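PDB 1VL6: malate oxidoreductase, which probably catalyses the NAD-dependent oxidative decarboxylation of malate to pyruvate and carbon dioxide. Local coordinates for residues 149-152 / 153-157; 206-209 / 210-214; 298-302 / 303-307; 274-278 / 279-283. All blocks are in the same frame, centred on the assembly; numbering follows the deposited sequence.

The four contacts are all local, each lying along a helix or at its start. Contacts 1 and 2 belong to two helices whose flanks meet where F149 CE1 comes 4.2 Å from N206 ND2, joining parts of the N-terminal malic enzyme family region and the NAD-binding region. Contact 2 lies beside a glycine-rich turn and helix start that probably receives the dinucleotide, and I207 touches it. Contacts 3 and 4 are close neighbours, with centres about 9 Å apart, linked by a probable hydrogen bond from I275 N to E299 O of 2.7 Å. This pair is remote from contact 1: the centres of contacts 1 and 3 are about 36 Å apart, on opposite sides of the chain's centre.

Contact 1. Residues 149-152 / 153-157; sequences FRIL and QRLSE
Q153 N donates to F149 O at 3.1 Å, closing one turn of helix 147-158, while the CB of Q153 lies beside the same carbonyl. R154 N follows with a bond of 2.9 Å to R150 O. With CG anti to its own carbonyl carbon (chi1 -67°), the R154 side chain starts beside the backbone N, and CG settles 3.2 Å from R150 O. The chain then bends twice on its way outward. The two arginines suit this partly exposed flank because acids stand ready for them: R150 forms salt bridges with E121 and E239, and R154 with E122 and E158. L155 comes next on the buried flank. Its N binds I151 O at 3.1 Å, and its CD1 lies 3.6 Å from I151 CG2, the two side chains running side by side in the same direction. This is the helix of a beta-alpha-beta unit, connecting strands 137-140 and 163-165 of a parallel sheet. Branched aliphatic residues fit the face turned to that sheet: I151, L152 and L155 all reach L140, and L152 and L155 also reach V163. L155 touches I125 on helix 121-130 as well. At S156 the backbone N gives an almost straight bond of 3.0 Å to L152 O. The modelled OG of S156 lies very close to the same oxygen, so its exact position is doubtful.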
loop_
_atom_site.group_PDB
_atom_site.type_symbol
_atom_site.label_atom_id
_atom_site.label_comp_id
_atom_site.label_asym_id
_atom_site.label_seq_id
_atom_site.Cartn_x
_atom_site.Cartn_y
_atom_site.Cartn_z
ATOM N N PHE A 149 9.533 -27.824 22.335
ATOM C CA PHE A 149 10.942 -27.789 22.651
ATOM C C PHE A 149 11.741 -28.458 21.534
ATOM O O PHE A 149 12.673 -27.878 20.964
ATOM C CB PHE A 149 11.197 -28.489 23.990
ATOM C CG PHE A 149 10.565 -27.788 25.184
ATOM C CD1 PHE A 149 10.824 -26.467 25.440
ATOM C CD2 PHE A 149 9.719 -28.469 26.044
ATOM C CE1 PHE A 149 10.251 -25.833 26.541
ATOM C CE2 PHE A 149 9.154 -27.841 27.155
ATOM C CZ PHE A 149 9.420 -26.539 27.406
ATOM N N ARG A 150 11.333 -29.681 21.207
ATOM C CA ARG A 150 11.985 -30.480 20.168
ATOM C C ARG A 150 11.825 -29.766 18.829
ATOM O O ARG A 150 12.783 -29.724 18.038
ATOM C CB ARG A 150 11.375 -31.891 20.081
ATOM C CG ARG A 150 12.264 -33.086 20.503
ATOM C CD ARG A 150 11.492 -34.481 20.657
ATOM N NE ARG A 150 10.968 -34.757 22.022
ATOM C CZ ARG A 150 9.734 -34.417 22.531
ATOM N NH1 ARG A 150 8.811 -33.759 21.827
ATOM N NH2 ARG A 150 9.417 -34.739 23.790
ATOM N N ILE A 151 10.640 -29.184 18.587
ATOM C CA ILE A 151 10.402 -28.551 17.295
ATOM C C ILE A 151 11.356 -27.368 17.076
ATOM O O ILE A 151 12.012 -27.258 16.034
ATOM C CB ILE A 151 8.939 -28.136 17.142
ATOM C CG1 ILE A 151 8.055 -29.383 17.082
ATOM C CG2 ILE A 151 8.742 -27.312 15.866
ATOM C CD1 ILE A 151 6.582 -29.084 17.044
ATOM N N LEU A 152 11.462 -26.494 18.060
ATOM C CA LEU A 152 12.399 -25.386 17.943
ATOM C C LEU A 152 13.836 -25.852 17.730
ATOM O O LEU A 152 14.519 -25.363 16.881
ATOM C CB LEU A 152 12.343 -24.485 19.169
ATOM C CG LEU A 152 13.299 -23.294 19.132
ATOM C CD1 LEU A 152 12.922 -22.447 17.928
ATOM C CD2 LEU A 152 13.210 -22.495 20.432
ATOM N N GLN A 153 14.282 -26.791 18.543
ATOM C CA GLN A 153 15.652 -27.204 18.526
ATOM C C GLN A 153 15.992 -27.816 17.181
ATOM O O GLN A 153 17.017 -27.483 16.583
ATOM C CB GLN A 153 15.904 -28.187 19.643
ATOM C CG GLN A 153 17.375 -28.616 19.783
ATOM C CD GLN A 153 17.512 -30.134 19.940
ATOM O OE1 GLN A 153 17.335 -30.911 18.962
ATOM N NE2 GLN A 153 17.814 -30.567 21.167
ATOM N N ARG A 154 15.121 -28.698 16.695
ATOM C CA ARG A 154 15.408 -29.395 15.454
ATOM C C ARG A 154 15.457 -28.424 14.281
ATOM O O ARG A 154 16.361 -28.494 13.457
ATOM C CB ARG A 154 14.387 -30.486 15.178
ATOM C CG ARG A 154 14.427 -31.648 16.142
ATOM C CD ARG A 154 15.338 -32.788 15.765
ATOM N NE ARG A 154 14.984 -33.298 14.447
ATOM C CZ ARG A 154 14.011 -34.186 14.215
ATOM N NH1 ARG A 154 13.295 -34.711 15.198
ATOM N NH2 ARG A 154 13.744 -34.537 12.977
ATOM N N LEU A 155 14.488 -27.533 14.206
ATOM C CA LEU A 155 14.395 -26.642 13.074
ATOM C C LEU A 155 15.554 -25.668 13.093
ATOM O O LEU A 155 16.160 -25.378 12.042
ATOM C CB LEU A 155 13.050 -25.902 13.063
ATOM C CG LEU A 155 11.838 -26.822 12.839
ATOM C CD1 LEU A 155 10.528 -26.073 13.023
ATOM C CD2 LEU A 155 11.857 -27.476 11.484
ATOM N N SER A 156 15.884 -25.140 14.265
ATOM C CA SER A 156 16.991 -24.181 14.304
ATOM C C SER A 156 18.292 -24.892 13.991
ATOM O O SER A 156 19.150 -24.309 13.324
ATOM C CB SER A 156 17.066 -23.381 15.596
ATOM O OG SER A 156 16.571 -24.134 16.677
ATOM N N GLU A 157 18.430 -26.158 14.400
ATOM C CA GLU A 157 19.634 -26.937 14.082
ATOM C C GLU A 157 19.724 -27.264 12.591
ATOM O O GLU A 157 20.811 -27.220 12.005
ATOM C CB GLU A 157 19.638 -28.263 14.814
ATOM C CG GLU A 157 20.447 -28.341 16.107
ATOM C CD GLU A 157 20.083 -29.564 17.018
ATOM O OE1 GLU A 157 19.468 -30.600 16.528
ATOM O OE2 GLU A 157 20.399 -29.466 18.258
#

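Contact 2. Residues 206-209 / 210-214; sequences NIVK and FLLDL
The ring of F210 turns an edge to the backbone of N206, one turn earlier, so that CD1 lies 3.2 Å from N206 O, which sits near the ring plane. The same oxygen accepts the N-H of F210 at 2.9 Å, so it meets both the amide and the aromatic edge of one residue. Both belong to helix 202-214 of a Rossmann-type beta-alpha-beta unit, between strands 194-198 and 218-223. The turn leading into this helix, together with its first turn, carries a glycine pattern resembling the one that usually receives the dinucleotide in such folds, and I207 touches it.

Aliphatic residues suit the buried flanks. L211 N binds I207 O at 3.0 Å, nearly along the C=O axis, and the two side chains lie alongside each other, CD1 of L211 being 3.8 Å from CG2 of I207. V208 and L212 repeat the arrangement one position on, and both rest on V219 of the neighbouring strand. In L212, CG stands anti to the carbonyl carbon (chi1 -64°); this places the branch beside V208 O and brings CD1 up to V208 CG1 at 3.9 Å. F210 faces elsewhere, filling space against A172 and S176 of helix 166-186 and L349 of helix 346-358.

K209 suits the helix's partly exposed side, where its extended chain carries NZ to Y205 OH and to a salt bridge with E243. D213 N binds K209 O at 3.0 Å with a nearly linear N-H (175°), and D213 CB packs 3.6 Å from that oxygen.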
loop_
_atom_site.group_PDB
_atom_site.type_symbol
_atom_site.label_atom_id
_atom_site.label_comp_id
_atom_site.label_asym_id
_atom_site.label_seq_id
_atom_site.Cartn_x
_atom_site.Cartn_y
_atom_site.Cartn_z
ATOM N N ASN A 206 12.399 -21.771 29.542
ATOM C CA ASN A 206 13.415 -20.905 28.982
ATOM C C ASN A 206 13.827 -19.801 29.941
ATOM O O ASN A 206 15.026 -19.417 29.993
ATOM C CB ASN A 206 12.977 -20.313 27.672
ATOM C CG ASN A 206 13.014 -21.313 26.552
ATOM O OD1 ASN A 206 14.030 -21.443 25.896
ATOM N ND2 ASN A 206 11.892 -21.974 26.276
ATOM N N ILE A 207 12.852 -19.299 30.696
ATOM C CA ILE A 207 13.135 -18.274 31.714
ATOM C C ILE A 207 14.141 -18.835 32.723
ATOM O O ILE A 207 15.116 -18.175 33.105
ATOM C CB ILE A 207 11.851 -17.833 32.436
ATOM C CG1 ILE A 207 11.011 -16.933 31.520
ATOM C CG2 ILE A 207 12.187 -17.091 33.702
ATOM C CD1 ILE A 207 9.518 -16.920 31.870
ATOM N N VAL A 208 13.926 -20.071 33.143
ATOM C CA VAL A 208 14.862 -20.683 34.083
ATOM C C VAL A 208 16.267 -20.684 33.503
ATOM O O VAL A 208 17.217 -20.276 34.153
ATOM C CB VAL A 208 14.437 -22.112 34.397
ATOM C CG1 VAL A 208 15.536 -22.864 35.208
ATOM C CG2 VAL A 208 13.111 -22.101 35.123
ATOM N N LYS A 209 16.403 -21.152 32.277
ATOM C CA LYS A 209 17.720 -21.244 31.656
ATOM C C LYS A 209 18.397 -19.872 31.430
ATOM O O LYS A 209 19.595 -19.751 31.584
ATOM C CB LYS A 209 17.623 -22.016 30.325
ATOM C CG LYS A 209 17.535 -23.507 30.509
ATOM C CD LYS A 209 17.500 -24.198 29.186
ATOM C CE LYS A 209 17.602 -25.699 29.324
ATOM N NZ LYS A 209 17.610 -26.248 27.960
ATOM N N PHE A 210 17.637 -18.852 31.053
ATOM C CA PHE A 210 18.209 -17.513 30.910
ATOM C C PHE A 210 18.678 -16.987 32.230
ATOM O O PHE A 210 19.754 -16.404 32.276
ATOM C CB PHE A 210 17.214 -16.494 30.325
ATOM C CG PHE A 210 17.212 -16.417 28.830
ATOM C CD1 PHE A 210 16.755 -17.471 28.065
ATOM C CD2 PHE A 210 17.661 -15.290 28.184
ATOM C CE1 PHE A 210 16.752 -17.402 26.692
ATOM C CE2 PHE A 210 17.638 -15.218 26.829
ATOM C CZ PHE A 210 17.189 -16.276 26.078
ATOM N N LEU A 211 17.876 -17.149 33.290
ATOM C CA LEU A 211 18.304 -16.654 34.605
ATOM C C LEU A 211 19.601 -17.330 35.028
ATOM O O LEU A 211 20.515 -16.676 35.555
ATOM C CB LEU A 211 17.232 -16.844 35.672
ATOM C CG LEU A 211 15.932 -16.061 35.454
ATOM C CD1 LEU A 211 14.845 -16.535 36.421
ATOM C CD2 LEU A 211 16.150 -14.585 35.589
ATOM N N LEU A 212 19.704 -18.629 34.774
ATOM C CA LEU A 212 20.941 -19.309 35.130
ATOM C C LEU A 212 22.094 -18.765 34.327
ATOM O O LEU A 212 23.067 -18.434 34.900
ATOM C CB LEU A 212 20.845 -20.814 34.993
ATOM C CG LEU A 212 19.831 -21.494 35.940
ATOM C CD1 LEU A 212 19.459 -22.916 35.452
ATOM C CD2 LEU A 212 20.267 -21.523 37.408
ATOM N N ASP A 213 21.964 -18.645 33.022
ATOM C CA ASP A 213 22.981 -18.003 32.186
ATOM C C ASP A 213 23.385 -16.647 32.692
ATOM O O ASP A 213 24.542 -16.283 32.570
ATOM C CB ASP A 213 22.441 -17.675 30.811
ATOM C CG ASP A 213 22.631 -18.733 29.849
ATOM O OD1 ASP A 213 23.191 -19.792 30.226
ATOM O OD2 ASP A 213 22.211 -18.581 28.667
ATOM N N LEU A 214 22.409 -15.861 33.139
ATOM C CA LEU A 214 22.673 -14.498 33.561
ATOM C C LEU A 214 23.452 -14.427 34.874
ATOM O O LEU A 214 24.190 -13.469 35.098
ATOM C CB LEU A 214 21.402 -13.652 33.615
ATOM C CG LEU A 214 20.891 -13.185 32.235
ATOM C CD1 LEU A 214 19.543 -12.540 32.372
ATOM C CD2 LEU A 214 21.869 -12.238 31.581
#

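Contact 3. Residues 298-302 / 303-307; sequences PEIDP and ELARE
I300 CG2 packs 4.0 Å from A305 CB, and I300 CG1, which is anti to the backbone N (chi1 179°), comes within 4.3 Å of L304 CD2. The methyl of A305 is small enough to admit this beta-branched neighbour. D301 is the N-cap of helix 302-307. Its OD2 accepts L304 N at 3.1 Å in a nearly straight bond (168°), met on the anti side and somewhat out of the carboxylate plane, while D301 O takes the N-H of A305 at 2.9 Å. The negative group is also likely to be favoured by the positive end of the helix. Were an alanine here, L304 N would probably lose its capping acceptor and the first turn would be held less firmly. P302 suits the first helical position, where no N-H is needed for a bond. Its carbonyl accepts R306 N, and its CB lies over one face of the R306 guanidinium, 3.8 Å from NH2. R306 NH1 also makes a weak salt bridge to E303 OE1. The cap packs on two strands and a short helix: P302, A305 and R306 lean on V313 of strand 312-315, I300 reaches I290 of strand 289-292, and L304 touches P278 and A305 touches I281 of helix 278-281.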
loop_
_atom_site.group_PDB
_atom_site.type_symbol
_atom_site.label_atom_id
_atom_site.label_comp_id
_atom_site.label_asym_id
_atom_site.label_seq_id
_atom_site.Cartn_x
_atom_site.Cartn_y
_atom_site.Cartn_z
ATOM N N PRO A 298 -3.642 -12.414 35.934
ATOM C CA PRO A 298 -2.357 -12.621 36.632
ATOM C C PRO A 298 -2.459 -13.539 37.836
ATOM O O PRO A 298 -3.551 -13.680 38.390
ATOM C CB PRO A 298 -1.952 -11.203 37.056
ATOM C CG PRO A 298 -2.721 -10.306 36.103
ATOM C CD PRO A 298 -4.035 -10.986 35.970
ATOM N N GLU A 299 -1.312 -14.139 38.219
ATOM C CA GLU A 299 -1.218 -15.024 39.381
ATOM C C GLU A 299 -1.724 -14.352 40.678
ATOM O O GLU A 299 -2.264 -15.029 41.573
ATOM C CB GLU A 299 0.209 -15.541 39.582
ATOM C CG GLU A 299 0.567 -16.684 38.634
ATOM C CD GLU A 299 1.160 -16.229 37.301
ATOM O OE1 GLU A 299 1.031 -15.036 36.968
ATOM O OE2 GLU A 299 1.740 -17.092 36.576
ATOM N N ILE A 300 -1.557 -13.029 40.763
ATOM C CA ILE A 300 -2.202 -12.259 41.817
ATOM C C ILE A 300 -2.564 -10.923 41.275
ATOM O O ILE A 300 -1.848 -10.424 40.436
ATOM C CB ILE A 300 -1.284 -12.107 43.028
ATOM C CG1 ILE A 300 -1.971 -11.285 44.120
ATOM C CG2 ILE A 300 0.010 -11.456 42.623
ATOM C CD1 ILE A 300 -1.204 -11.298 45.465
ATOM N N ASP A 301 -3.679 -10.353 41.730
ATOM C CA ASP A 301 -4.089 -9.044 41.275
ATOM C C ASP A 301 -2.980 -8.062 41.623
ATOM O O ASP A 301 -2.455 -8.112 42.713
ATOM C CB ASP A 301 -5.394 -8.615 41.918
ATOM C CG ASP A 301 -5.766 -7.190 41.562
ATOM O OD1 ASP A 301 -6.151 -6.920 40.392
ATOM O OD2 ASP A 301 -5.645 -6.271 42.394
ATOM N N PRO A 302 -2.570 -7.224 40.681
ATOM C CA PRO A 302 -1.444 -6.319 40.924
ATOM C C PRO A 302 -1.653 -5.339 42.057
ATOM O O PRO A 302 -0.738 -5.130 42.843
ATOM C CB PRO A 302 -1.249 -5.587 39.585
ATOM C CG PRO A 302 -1.964 -6.412 38.551
ATOM C CD PRO A 302 -3.081 -7.128 39.293
ATOM N N GLU A 303 -2.823 -4.727 42.157
ATOM C CA GLU A 303 -3.035 -3.771 43.252
ATOM C C GLU A 303 -2.946 -4.554 44.580
ATOM O O GLU A 303 -2.204 -4.170 45.501
ATOM C CB GLU A 303 -4.346 -3.016 43.110
ATOM C CG GLU A 303 -4.568 -1.965 44.191
ATOM C CD GLU A 303 -3.508 -0.891 44.212
ATOM O OE1 GLU A 303 -2.883 -0.626 43.161
ATOM O OE2 GLU A 303 -3.296 -0.308 45.287
ATOM N N LEU A 304 -3.649 -5.685 44.645
ATOM C CA LEU A 304 -3.625 -6.507 45.829
ATOM C C LEU A 304 -2.182 -6.812 46.238
ATOM O O LEU A 304 -1.812 -6.760 47.408
ATOM C CB LEU A 304 -4.375 -7.826 45.594
ATOM C CG LEU A 304 -4.465 -8.803 46.784
ATOM C CD1 LEU A 304 -4.999 -8.141 48.051
ATOM C CD2 LEU A 304 -5.347 -9.946 46.423
ATOM N N ALA A 305 -1.362 -7.134 45.264
ATOM C CA ALA A 305 0.017 -7.401 45.560
ATOM C C ALA A 305 0.723 -6.181 46.139
ATOM O O ALA A 305 1.471 -6.344 47.104
ATOM C CB ALA A 305 0.720 -7.881 44.314
ATOM N N ARG A 306 0.519 -4.996 45.529
ATOM C CA ARG A 306 1.122 -3.748 46.044
ATOM C C ARG A 306 0.653 -3.600 47.478
ATOM O O ARG A 306 1.468 -3.433 48.359
ATOM C CB ARG A 306 0.760 -2.477 45.248
ATOM C CG ARG A 306 1.489 -2.345 43.894
ATOM C CD ARG A 306 0.729 -1.522 42.792
ATOM N NE ARG A 306 1.037 -1.973 41.421
ATOM C CZ ARG A 306 0.236 -1.794 40.345
ATOM N NH1 ARG A 306 -0.937 -1.165 40.480
ATOM N NH2 ARG A 306 0.594 -2.252 39.132
ATOM N N GLU A 307 -0.654 -3.742 47.702
ATOM C CA GLU A 307 -1.220 -3.563 49.016
ATOM C C GLU A 307 -0.648 -4.487 50.076
ATOM O O GLU A 307 -0.608 -4.148 51.241
ATOM C CB GLU A 307 -2.726 -3.724 48.949
ATOM C CG GLU A 307 -3.394 -2.704 48.062
ATOM C CD GLU A 307 -3.496 -1.315 48.647
ATOM O OE1 GLU A 307 -3.373 -1.114 49.873
ATOM O OE2 GLU A 307 -3.734 -0.402 47.848
#

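Contact 4. Residues 274-278 / 279-283; sequences NILKP and EWIKK
The indole of W280 meets the aliphatic part of K277, whose CB stands over the face of the five-membered ring, 3.8 Å from its centroid and only 13° off the normal, a CH-pi contact. K277 N lies over one ring face as well, toward the rim, 3.5 Å from CE3. The indole gets there because its CG is anti to the carbonyl carbon (chi1 -57°), which carries the ring back alongside the backbone of 275-277. A lysine suits position 277: its methylenes serve the ring while the rest of the chain, extended beyond CG, runs out to solvent. L276, with CG anti to the backbone N (chi1 -161°), crosses the indole obliquely, CG lying 4.1 Å from CE3, and meets I281 at about a right angle. The turn is closed by bonds spaced three residues apart, as in a 3-10 turn: W280 N to K277 O and I281 N to P278 O, both 3.0 Å, with each donor well above the carbonyl plane. On the outer side K282 NZ bridges to the syn lone pair of E279 OE2 at 2.7 Å. With an alanine replacing W280, the K277 methylenes would probably lose the surface they rest on, and a gap would open beside L276. Beyond the turn, I281 touches P288, and W280 packs on L257, E258 and L261 of helix 257-261.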
loop_
_atom_site.group_PDB
_atom_site.type_symbol
_atom_site.label_atom_id
_atom_site.label_comp_id
_atom_site.label_asym_id
_atom_site.label_seq_id
_atom_site.Cartn_x
_atom_site.Cartn_y
_atom_site.Cartn_z
ATOM N N ASN A 274 -4.857 -15.957 39.845
ATOM C CA ASN A 274 -5.212 -15.908 41.249
ATOM C C ASN A 274 -4.757 -17.115 42.055
ATOM O O ASN A 274 -5.538 -17.719 42.744
ATOM C CB ASN A 274 -6.731 -15.632 41.400
ATOM C CG ASN A 274 -7.130 -14.262 40.820
ATOM O OD1 ASN A 274 -6.465 -13.253 41.052
ATOM N ND2 ASN A 274 -8.214 -14.236 40.048
ATOM N N ILE A 275 -3.479 -17.427 42.001
ATOM C CA ILE A 275 -2.954 -18.543 42.784
ATOM C C ILE A 275 -2.018 -18.128 43.890
ATOM O O ILE A 275 -1.774 -18.912 44.772
ATOM C CB ILE A 275 -2.229 -19.593 41.918
ATOM C CG1 ILE A 275 -1.066 -18.955 41.160
ATOM C CG2 ILE A 275 -3.200 -20.293 41.005
ATOM C CD1 ILE A 275 -0.300 -19.952 40.379
ATOM N N LEU A 276 -1.437 -16.935 43.808
ATOM C CA LEU A 276 -0.511 -16.460 44.827
ATOM C C LEU A 276 -1.273 -15.638 45.865
ATOM O O LEU A 276 -1.737 -14.545 45.570
ATOM C CB LEU A 276 0.582 -15.651 44.141
ATOM C CG LEU A 276 1.854 -15.465 44.940
ATOM C CD1 LEU A 276 3.022 -15.048 44.010
ATOM C CD2 LEU A 276 1.618 -14.446 46.042
ATOM N N LYS A 277 -1.443 -16.181 47.063
ATOM C CA LYS A 277 -2.234 -15.484 48.097
ATOM C C LYS A 277 -1.444 -14.267 48.631
ATOM O O LYS A 277 -0.212 -14.316 48.813
ATOM C CB LYS A 277 -2.665 -16.431 49.227
ATOM C CG LYS A 277 -3.666 -17.442 48.745
ATOM C CD LYS A 277 -4.378 -18.240 49.855
ATOM C CE LYS A 277 -5.703 -18.835 49.330
ATOM N NZ LYS A 277 -6.636 -19.342 50.390
ATOM N N PRO A 278 -2.136 -13.155 48.874
ATOM C CA PRO A 278 -1.460 -11.920 49.270
ATOM C C PRO A 278 -0.611 -12.093 50.519
ATOM O O PRO A 278 0.486 -11.611 50.560
ATOM C CB PRO A 278 -2.618 -10.974 49.562
ATOM C CG PRO A 278 -3.778 -11.847 49.758
ATOM C CD PRO A 278 -3.590 -12.998 48.854
ATOM N N GLU A 279 -1.102 -12.810 51.529
ATOM C CA GLU A 279 -0.293 -12.983 52.739
ATOM C C GLU A 279 1.060 -13.681 52.524
ATOM O O GLU A 279 2.001 -13.447 53.286
ATOM C CB GLU A 279 -1.104 -13.630 53.832
ATOM C CG GLU A 279 -2.149 -12.681 54.432
ATOM C CD GLU A 279 -1.535 -11.391 55.046
ATOM O OE1 GLU A 279 -0.984 -11.420 56.164
ATOM O OE2 GLU A 279 -1.610 -10.311 54.413
ATOM N N TRP A 280 1.191 -14.469 51.455
ATOM C CA TRP A 280 2.494 -15.077 51.119
ATOM C C TRP A 280 3.556 -14.023 50.862
ATOM O O TRP A 280 4.734 -14.210 51.179
ATOM C CB TRP A 280 2.413 -16.029 49.908
ATOM C CG TRP A 280 1.414 -17.150 50.096
ATOM C CD1 TRP A 280 0.749 -17.464 51.258
ATOM C CD2 TRP A 280 0.969 -18.103 49.124
ATOM N NE1 TRP A 280 -0.073 -18.545 51.059
ATOM C CE2 TRP A 280 0.035 -18.956 49.764
ATOM C CE3 TRP A 280 1.250 -18.324 47.787
ATOM C CZ2 TRP A 280 -0.602 -20.007 49.114
ATOM C CZ3 TRP A 280 0.606 -19.373 47.135
ATOM C CH2 TRP A 280 -0.312 -20.191 47.801
ATOM N N ILE A 281 3.144 -12.899 50.308
ATOM C CA ILE A 281 4.098 -11.847 49.982
ATOM C C ILE A 281 4.865 -11.387 51.196
ATOM O O ILE A 281 6.043 -11.070 51.099
ATOM C CB ILE A 281 3.395 -10.667 49.285
ATOM C CG1 ILE A 281 2.952 -11.140 47.895
ATOM C CG2 ILE A 281 4.367 -9.452 49.193
ATOM C CD1 ILE A 281 2.485 -10.081 46.992
ATOM N N LYS A 282 4.199 -11.385 52.342
ATOM C CA LYS A 282 4.809 -10.954 53.566
ATOM C C LYS A 282 5.832 -11.963 54.072
ATOM O O LYS A 282 6.610 -11.627 54.935
ATOM C CB LYS A 282 3.706 -10.693 54.608
ATOM C CG LYS A 282 2.704 -9.648 54.112
ATOM C CD LYS A 282 1.847 -8.967 55.169
ATOM C CE LYS A 282 0.699 -8.132 54.476
ATOM N NZ LYS A 282 -0.525 -8.060 55.349
ATOM N N LYS A 283 5.841 -13.197 53.564
ATOM C CA LYS A 283 6.845 -14.190 53.993
ATOM C C LYS A 283 7.971 -14.271 52.989
ATOM O O LYS A 283 8.919 -14.985 53.207
ATOM C CB LYS A 283 6.243 -15.554 54.162
ATOM C CG LYS A 283 5.100 -15.583 55.156
ATOM C CD LYS A 283 4.628 -17.026 55.460
ATOM C CE LYS A 283 4.075 -17.720 54.226
ATOM N NZ LYS A 283 3.512 -18.992 54.619
#